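Local coordinates for protein iron superoxide dismutase (Trypanosoma cruzi, PDB 2GPC) that probably catalyses the dismutation of superoxide to dioxygen and hydrogen peroxide at a mononuclear iron site, at residues D12-K17 with W182-W187; S47-K52 with R59-P64; N114-H119 with G123-V128. All coordinates share one frame; numbering follows the deposited sequence.

In the fold
Residues 12-17, in the loop before helix 21-44, open a large loop that closes only when 182-187 arrives at the end of helix 174-184; this is interaction 1, and it ties the N-terminal alpha-hairpin region to the end of the C-terminal alpha+beta region. Two short loops lie one after the other within it. Interaction 2 closes the first, around helix 54-60 in the hairpin region, on the opposite side of the chain's centre from interaction 1. Interaction 3 closes the second, where helix 105-118 turns back into strand 123-130. Interactions 1 and 3 have centres about 18 Å apart; interactions 2 and 3 are farther apart, about 27 Å.

Interaction 1 of 3, residues D12-K17 with W182-W187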
# COMPACT_ATOMS: atom_id res chain seq x y z
N ASP A 12 -11.12 -11.63 18.68
CA ASP A 12 -10.42 -12.92 18.54
C ASP A 12 -11.19 -14.00 17.76
O ASP A 12 -10.79 -15.16 17.75
CB ASP A 12 -9.99 -13.45 19.92
CG ASP A 12 -11.15 -13.93 20.78
OD1 ASP A 12 -12.30 -14.05 20.27
OD2 ASP A 12 -11.00 -14.19 21.99
N GLY A 13 -12.29 -13.61 17.12
CA GLY A 13 -13.18 -14.55 16.47
C GLY A 13 -12.59 -15.39 15.33
O GLY A 13 -13.08 -16.49 15.07
N LEU A 14 -11.59 -14.84 14.64
CA LEU A 14 -10.91 -15.52 13.53
C LEU A 14 -9.53 -16.10 13.87
O LEU A 14 -8.87 -16.67 13.00
CB LEU A 14 -10.77 -14.56 12.33
CG LEU A 14 -12.05 -13.95 11.75
CD1 LEU A 14 -11.73 -13.10 10.51
CD2 LEU A 14 -13.09 -15.03 11.40
N ALA A 15 -9.10 -15.97 15.13
CA ALA A 15 -7.78 -16.42 15.58
C ALA A 15 -7.49 -17.91 15.28
O ALA A 15 -6.42 -18.24 14.75
CB ALA A 15 -7.60 -16.15 17.07
N ALA A 16 -8.44 -18.77 15.61
CA ALA A 16 -8.30 -20.22 15.38
C ALA A 16 -8.23 -20.56 13.89
O ALA A 16 -7.79 -21.64 13.52
CB ALA A 16 -9.48 -20.98 16.03
N LYS A 17 -8.70 -19.66 13.03
CA LYS A 17 -8.63 -19.86 11.59
C LYS A 17 -7.57 -18.98 10.89
O LYS A 17 -7.56 -18.89 9.67
CB LYS A 17 -10.02 -19.68 10.97
CG LYS A 17 -10.98 -20.87 11.25
CD LYS A 17 -11.92 -21.13 10.08
CE LYS A 17 -12.80 -22.35 10.31
NZ LYS A 17 -13.94 -22.32 9.36
N TRP A 182 -9.83 -17.70 2.23
CA TRP A 182 -10.73 -18.72 1.69
C TRP A 182 -11.31 -19.60 2.79
O TRP A 182 -12.45 -20.06 2.67
CB TRP A 182 -10.05 -19.59 0.62
CG TRP A 182 -9.80 -18.87 -0.68
CD1 TRP A 182 -8.59 -18.65 -1.25
CD2 TRP A 182 -10.77 -18.29 -1.55
NE1 TRP A 182 -8.75 -17.97 -2.43
CE2 TRP A 182 -10.08 -17.73 -2.64
CE3 TRP A 182 -12.17 -18.18 -1.52
CZ2 TRP A 182 -10.72 -17.07 -3.68
CZ3 TRP A 182 -12.81 -17.53 -2.55
CH2 TRP A 182 -12.09 -16.98 -3.62
N ASN A 183 -10.55 -19.82 3.85
CA ASN A 183 -11.02 -20.62 4.98
C ASN A 183 -12.05 -19.90 5.84
O ASN A 183 -12.66 -20.53 6.69
CB ASN A 183 -9.84 -21.06 5.87
CG ASN A 183 -8.97 -22.11 5.22
OD1 ASN A 183 -7.82 -22.30 5.61
ND2 ASN A 183 -9.52 -22.80 4.23
N VAL A 184 -12.23 -18.59 5.64
CA VAL A 184 -13.20 -17.83 6.42
C VAL A 184 -14.26 -17.07 5.61
O VAL A 184 -15.03 -16.31 6.19
CB VAL A 184 -12.49 -16.84 7.40
CG1 VAL A 184 -11.66 -17.60 8.42
CG2 VAL A 184 -11.64 -15.82 6.65
N VAL A 185 -14.35 -17.30 4.31
CA VAL A 185 -15.35 -16.59 3.48
C VAL A 185 -16.75 -16.86 4.01
O VAL A 185 -17.12 -18.00 4.24
CB VAL A 185 -15.30 -17.02 1.99
CG1 VAL A 185 -16.49 -16.41 1.20
CG2 VAL A 185 -14.02 -16.59 1.37
N ASN A 186 -17.52 -15.80 4.18
CA ASN A 186 -18.88 -15.87 4.68
C ASN A 186 -19.86 -15.96 3.51
O ASN A 186 -20.39 -14.95 3.04
CB ASN A 186 -19.17 -14.63 5.55
CG ASN A 186 -20.47 -14.72 6.30
OD1 ASN A 186 -21.29 -15.60 6.04
ND2 ASN A 186 -20.67 -13.80 7.24
N TRP A 187 -20.09 -17.18 3.03
CA TRP A 187 -21.03 -17.39 1.92
C TRP A 187 -22.45 -16.95 2.27
O TRP A 187 -23.21 -16.58 1.39
CB TRP A 187 -21.01 -18.85 1.45
CG TRP A 187 -19.68 -19.24 0.93
CD1 TRP A 187 -18.83 -20.15 1.47
CD2 TRP A 187 -18.98 -18.66 -0.18
NE1 TRP A 187 -17.67 -20.21 0.74
CE2 TRP A 187 -17.73 -19.30 -0.28
CE3 TRP A 187 -19.30 -17.68 -1.13
CZ2 TRP A 187 -16.80 -19.00 -1.28
CZ3 TRP A 187 -18.38 -17.37 -2.12
CH2 TRP A 187 -17.15 -18.03 -2.18
O HOH W 1 -7.15 -20.89 7.97
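Lys-17 runs alongside Val-184 and reaches for the backbone oxygen of Asn-183: the stem packs on the valine methyl, and CD, CE and NZ border the oxygen. At the root, CB rests on Val-184 CG1 at 3.7 Å. CG then carries the chain along the valine, and the bend at chi2 (-146°) swings CD between two neighbours, 3.9 Å from Val-184 CG1 and 3.5 Å from Asn-183 O. CE is slightly farther from the same oxygen. At the tip, NZ gives Asn-183 O a hydrogen bond of 3.5 Å that is weak; its stronger partner is the carbonyl of Pro-84. The lysine methylenes and the valine run antiparallel, side by side, with a single valine methyl making the contact.

That methyl, CG1, stands anti to the carbonyl carbon (chi1 -63°), which turns it to the 12-17 loop, where it also meets Leu-14 CD2 at 4.2 Å. Leu-14 approaches obliquely, its buried end packed as well on Trp-9, Leu-19 and Met-82. A water completes the join: it donates to Lys-17 O at 2.7 Å and to Asn-183 OD1 at 2.8 Å, bridging the backbone of one segment to the exposed amide of the other. The weak bond and the water lie on the more exposed side, beside buried Leu-14 and Val-184.

Within the loop, Ala-15 N bonds Asp-12 O in a type I turn, followed by a bond from Lys-17 N to Leu-14 O, and both Leu-14 and Lys-17 meet Val-184. Beyond the contact, Asn-186, the N-cap of helix 187-193, makes a weak bond from OD1 to Asn-189 N, and Trp-187 packs on helix 92-102. The N-terminal loop, just ahead of helix 21-44, rests against the end of helix 174-184.

Interaction 2 of 3, residues S47-K52 with R59-P64; sequences SALATK and RTEKGP
Lys-52 reaches across to Thr-60 and Glu-61 and gives each a hydrogen bond from its NZ. Its chain is straight beyond CG, carrying the ammonium from the loop to the end of helix 54-60. NZ meets Glu-61 OE2 at 2.6 Å, a short salt bridge, and Thr-60 OG1 at 3.0 Å.

Glu-61 comes to the lysine by folding. CG lies beside the backbone N, and a bend at chi2 (-79°) turns the carboxylate so that its chain crosses the lysine at about a right angle. OE2 is approached on its anti side, with NZ 18° out of the carboxylate plane. The same group has an apolar neighbour: Leu-49 slants past the carboxylate, its CD2 3.9 Å from OE2 and 4.0 Å from Glu-61 CD. The CB of the leucine is turned neither toward nor away from the other segment, and only the end of the chain comes near.

Thr-60 puts its hydroxyl between the backbone N and the carbonyl carbon (chi1 66°), from where OG1 serves two bonds: it accepts from Lys-52 NZ and donates to Glu-56 O, one turn back in its helix. The methyl CG2 lies anti to the carbonyl carbon, beside the backbone N. The bond from Lys-52 N to Leu-49 O, 3.1 Å, closes the turn that Lys-52 leaves.

The contact joins the loop after helix 21-44 to the last turn of helix 54-60 and the residue that leaves it. Chemically it is one charged pair backed by a hydroxyl. The C-terminal end of helix 54-60 probably favours a cation here, and Leu-49, by covering one side of the carboxylate, may shield the pair from water and strengthen it. Two acceptors with one ammonium between them also restrict its rotation.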
# COMPACT_ATOMS: atom_id res chain seq x y z
N SER A 47 -19.23 21.46 6.53
CA SER A 47 -20.63 21.33 6.97
C SER A 47 -21.54 20.54 6.02
O SER A 47 -22.49 19.89 6.47
CB SER A 47 -21.24 22.72 7.19
OG SER A 47 -21.29 23.44 5.97
N ALA A 48 -21.26 20.61 4.72
CA ALA A 48 -22.00 19.83 3.72
C ALA A 48 -22.03 18.32 4.07
O ALA A 48 -23.05 17.65 3.90
CB ALA A 48 -21.40 20.04 2.33
N LEU A 49 -20.91 17.82 4.59
CA LEU A 49 -20.77 16.40 4.91
C LEU A 49 -21.61 15.88 6.08
O LEU A 49 -21.92 14.69 6.12
CB LEU A 49 -19.31 16.08 5.23
CG LEU A 49 -18.25 16.50 4.22
CD1 LEU A 49 -16.91 16.06 4.76
CD2 LEU A 49 -18.50 15.92 2.83
N ALA A 50 -21.95 16.75 7.03
CA ALA A 50 -22.65 16.31 8.25
C ALA A 50 -24.02 15.68 7.99
O ALA A 50 -24.51 14.90 8.81
CB ALA A 50 -22.79 17.48 9.23
N THR A 51 -24.62 16.00 6.84
CA THR A 51 -25.93 15.47 6.42
C THR A 51 -25.87 14.34 5.38
O THR A 51 -26.89 13.78 5.01
CB THR A 51 -26.77 16.60 5.85
OG1 THR A 51 -26.01 17.34 4.87
CG2 THR A 51 -27.12 17.62 6.93
N LYS A 52 -24.67 14.02 4.89
CA LYS A 52 -24.50 12.92 3.94
C LYS A 52 -24.21 11.62 4.67
O LYS A 52 -23.54 11.61 5.70
CB LYS A 52 -23.36 13.23 2.98
CG LYS A 52 -23.59 14.47 2.12
CD LYS A 52 -22.73 14.43 0.87
CE LYS A 52 -23.00 15.62 -0.02
NZ LYS A 52 -22.02 15.69 -1.13
N ARG A 59 -20.47 8.35 -3.39
CA ARG A 59 -21.07 8.58 -4.71
C ARG A 59 -20.85 10.00 -5.25
O ARG A 59 -20.82 10.19 -6.47
CB ARG A 59 -22.57 8.28 -4.66
CG ARG A 59 -22.88 6.80 -4.50
CD ARG A 59 -24.33 6.43 -4.77
NE ARG A 59 -25.27 7.20 -3.95
CZ ARG A 59 -25.91 6.74 -2.87
NH1 ARG A 59 -25.75 5.49 -2.45
NH2 ARG A 59 -26.74 7.56 -2.21
N THR A 60 -20.68 10.98 -4.36
CA THR A 60 -20.70 12.40 -4.75
C THR A 60 -19.44 13.20 -4.46
O THR A 60 -19.30 14.33 -4.93
CB THR A 60 -21.89 13.12 -4.07
OG1 THR A 60 -21.70 13.15 -2.65
CG2 THR A 60 -23.20 12.36 -4.27
N GLU A 61 -18.52 12.65 -3.66
CA GLU A 61 -17.31 13.38 -3.29
C GLU A 61 -16.07 12.69 -3.86
O GLU A 61 -16.13 11.55 -4.31
CB GLU A 61 -17.18 13.51 -1.77
CG GLU A 61 -18.36 14.18 -1.05
CD GLU A 61 -18.38 15.70 -1.14
OE1 GLU A 61 -17.33 16.34 -1.43
OE2 GLU A 61 -19.46 16.28 -0.92
N LYS A 62 -14.94 13.40 -3.83
CA LYS A 62 -13.68 12.90 -4.37
C LYS A 62 -12.48 13.30 -3.48
O LYS A 62 -12.65 14.03 -2.49
CB LYS A 62 -13.49 13.38 -5.82
CG LYS A 62 -13.14 14.84 -5.97
CD LYS A 62 -13.63 15.37 -7.31
CE LYS A 62 -12.95 16.70 -7.70
NZ LYS A 62 -12.79 16.81 -9.18
N GLY A 63 -11.30 12.82 -3.83
CA GLY A 63 -10.09 13.12 -3.10
C GLY A 63 -10.07 12.54 -1.69
O GLY A 63 -10.69 11.51 -1.44
N PRO A 64 -9.34 13.17 -0.77
CA PRO A 64 -9.24 12.66 0.61
C PRO A 64 -10.55 12.34 1.34
O PRO A 64 -10.62 11.36 2.06
CB PRO A 64 -8.46 13.76 1.33
CG PRO A 64 -7.59 14.36 0.24
CD PRO A 64 -8.46 14.34 -0.99

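Interaction 3 of 3, residues N114-H119 with G123-V128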
# COMPACT_ATOMS: atom_id res chain seq x y z
N ASN A 114 -5.71 -15.02 -7.96
CA ASN A 114 -4.66 -14.38 -8.74
C ASN A 114 -4.77 -12.86 -8.76
O ASN A 114 -3.76 -12.16 -8.69
CB ASN A 114 -4.60 -14.98 -10.14
CG ASN A 114 -4.13 -16.44 -10.13
OD1 ASN A 114 -3.49 -16.89 -9.16
ND2 ASN A 114 -4.43 -17.17 -11.19
N VAL A 115 -6.00 -12.35 -8.83
CA VAL A 115 -6.23 -10.90 -8.69
C VAL A 115 -5.82 -10.40 -7.28
O VAL A 115 -5.12 -9.40 -7.16
CB VAL A 115 -7.72 -10.55 -8.97
CG1 VAL A 115 -8.06 -9.15 -8.51
CG2 VAL A 115 -8.02 -10.69 -10.46
N ALA A 116 -6.25 -11.09 -6.24
CA ALA A 116 -5.96 -10.68 -4.86
C ALA A 116 -4.45 -10.71 -4.56
O ALA A 116 -3.94 -9.80 -3.92
CB ALA A 116 -6.71 -11.56 -3.88
N VAL A 117 -3.77 -11.76 -5.02
CA VAL A 117 -2.34 -11.93 -4.75
C VAL A 117 -1.50 -11.04 -5.67
O VAL A 117 -0.44 -10.54 -5.28
CB VAL A 117 -1.90 -13.42 -4.85
CG1 VAL A 117 -0.40 -13.57 -4.68
CG2 VAL A 117 -2.62 -14.27 -3.81
N GLY A 118 -1.97 -10.82 -6.89
CA GLY A 118 -1.23 -10.05 -7.88
C GLY A 118 -1.44 -8.54 -7.83
O GLY A 118 -0.76 -7.81 -8.55
N HIS A 119 -2.37 -8.04 -7.01
CA HIS A 119 -2.67 -6.61 -7.02
C HIS A 119 -1.46 -5.85 -6.52
O HIS A 119 -0.94 -6.14 -5.45
CB HIS A 119 -3.89 -6.26 -6.17
CG HIS A 119 -4.29 -4.82 -6.26
ND1 HIS A 119 -5.12 -4.33 -7.25
CD2 HIS A 119 -3.94 -3.75 -5.50
CE1 HIS A 119 -5.28 -3.03 -7.08
NE2 HIS A 119 -4.58 -2.65 -6.03
N GLY A 123 -4.84 -2.17 -2.07
CA GLY A 123 -6.09 -2.39 -2.77
C GLY A 123 -7.02 -3.42 -2.16
O GLY A 123 -6.87 -3.81 -1.02
N TRP A 124 -7.97 -3.85 -2.99
CA TRP A 124 -9.14 -4.64 -2.58
C TRP A 124 -9.51 -5.57 -3.73
O TRP A 124 -9.57 -5.15 -4.88
CB TRP A 124 -10.34 -3.72 -2.32
CG TRP A 124 -10.19 -2.74 -1.21
CD1 TRP A 124 -9.72 -1.47 -1.30
CD2 TRP A 124 -10.50 -2.96 0.17
NE1 TRP A 124 -9.71 -0.89 -0.06
CE2 TRP A 124 -10.19 -1.78 0.86
CE3 TRP A 124 -11.03 -4.04 0.89
CZ2 TRP A 124 -10.38 -1.64 2.24
CZ3 TRP A 124 -11.22 -3.90 2.25
CH2 TRP A 124 -10.89 -2.71 2.91
N ALA A 125 -9.73 -6.84 -3.42
CA ALA A 125 -10.19 -7.80 -4.40
C ALA A 125 -11.68 -8.01 -4.12
O ALA A 125 -12.07 -8.16 -2.97
CB ALA A 125 -9.43 -9.11 -4.26
N TRP A 126 -12.50 -7.98 -5.18
CA TRP A 126 -13.96 -8.11 -5.06
C TRP A 126 -14.54 -9.22 -5.92
O TRP A 126 -14.02 -9.54 -7.00
CB TRP A 126 -14.67 -6.81 -5.49
CG TRP A 126 -14.31 -5.59 -4.71
CD1 TRP A 126 -13.23 -4.79 -4.92
CD2 TRP A 126 -15.02 -5.03 -3.60
NE1 TRP A 126 -13.22 -3.77 -4.00
CE2 TRP A 126 -14.32 -3.89 -3.19
CE3 TRP A 126 -16.20 -5.37 -2.91
CZ2 TRP A 126 -14.73 -3.10 -2.11
CZ3 TRP A 126 -16.61 -4.57 -1.85
CH2 TRP A 126 -15.87 -3.46 -1.46
N LEU A 127 -15.63 -9.81 -5.42
CA LEU A 127 -16.62 -10.47 -6.25
C LEU A 127 -17.80 -9.51 -6.31
O LEU A 127 -18.25 -9.02 -5.28
CB LEU A 127 -17.08 -11.80 -5.62
CG LEU A 127 -18.18 -12.57 -6.36
CD1 LEU A 127 -17.72 -12.98 -7.76
CD2 LEU A 127 -18.62 -13.78 -5.55
N VAL A 128 -18.29 -9.24 -7.52
CA VAL A 128 -19.45 -8.38 -7.72
C VAL A 128 -20.44 -9.06 -8.67
O VAL A 128 -20.08 -9.97 -9.40
CB VAL A 128 -19.05 -6.99 -8.33
CG1 VAL A 128 -18.12 -6.21 -7.38
CG2 VAL A 128 -18.44 -7.12 -9.71
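Ala-116 and Ala-125 bring a helix and a strand together with their CA atoms 5.1 Å apart, a close approach in which their two methyls touch. The two CB atoms meet at 3.7 Å, and Ala-125 CB is also 3.9 Å from Ala-116 CA. Val-115 CG1 touches the Ala-125 methyl more loosely, at 4.5 Å, while turning further to Val-138 and Gln-140 of the adjoining strand. Small side chains allow helix 105-118 to lie this near to the sheet.

At the other end His-119, the first residue beyond the helix, swings its ring to Gly-123. CG is anti to the backbone N (chi1 -175°), and NE2 comes to 3.6 Å from Gly-123 CA and CD2 to 3.7 Å, the CA sitting obliquely to the ring. Glycine offers only hydrogen on that side, so the imidazole can press against bare backbone. The ring's nitrogens are held in turn: ND1 by Gln-140 OE1, and NE2 by His-142 ND1 and Ser-122 O. Arg-174 NH1 bonds the carbonyls of both Ala-116 and His-119, at the end of the helix.

The strand alternates. Ala-125 looks to the helix, with Phe-112 packed against it, whereas Trp-124 and Trp-126 point the other way; Trp-124 there meets the iron ligand His-75 edge-to-face. Strand 123-130 is the middle one of three, bonded to 135-142 and 153-160, so the contact seats helix 105-118 on one face of the antiparallel sheet, while Trp-124 and Trp-126 on the other face pack against helix 63-80.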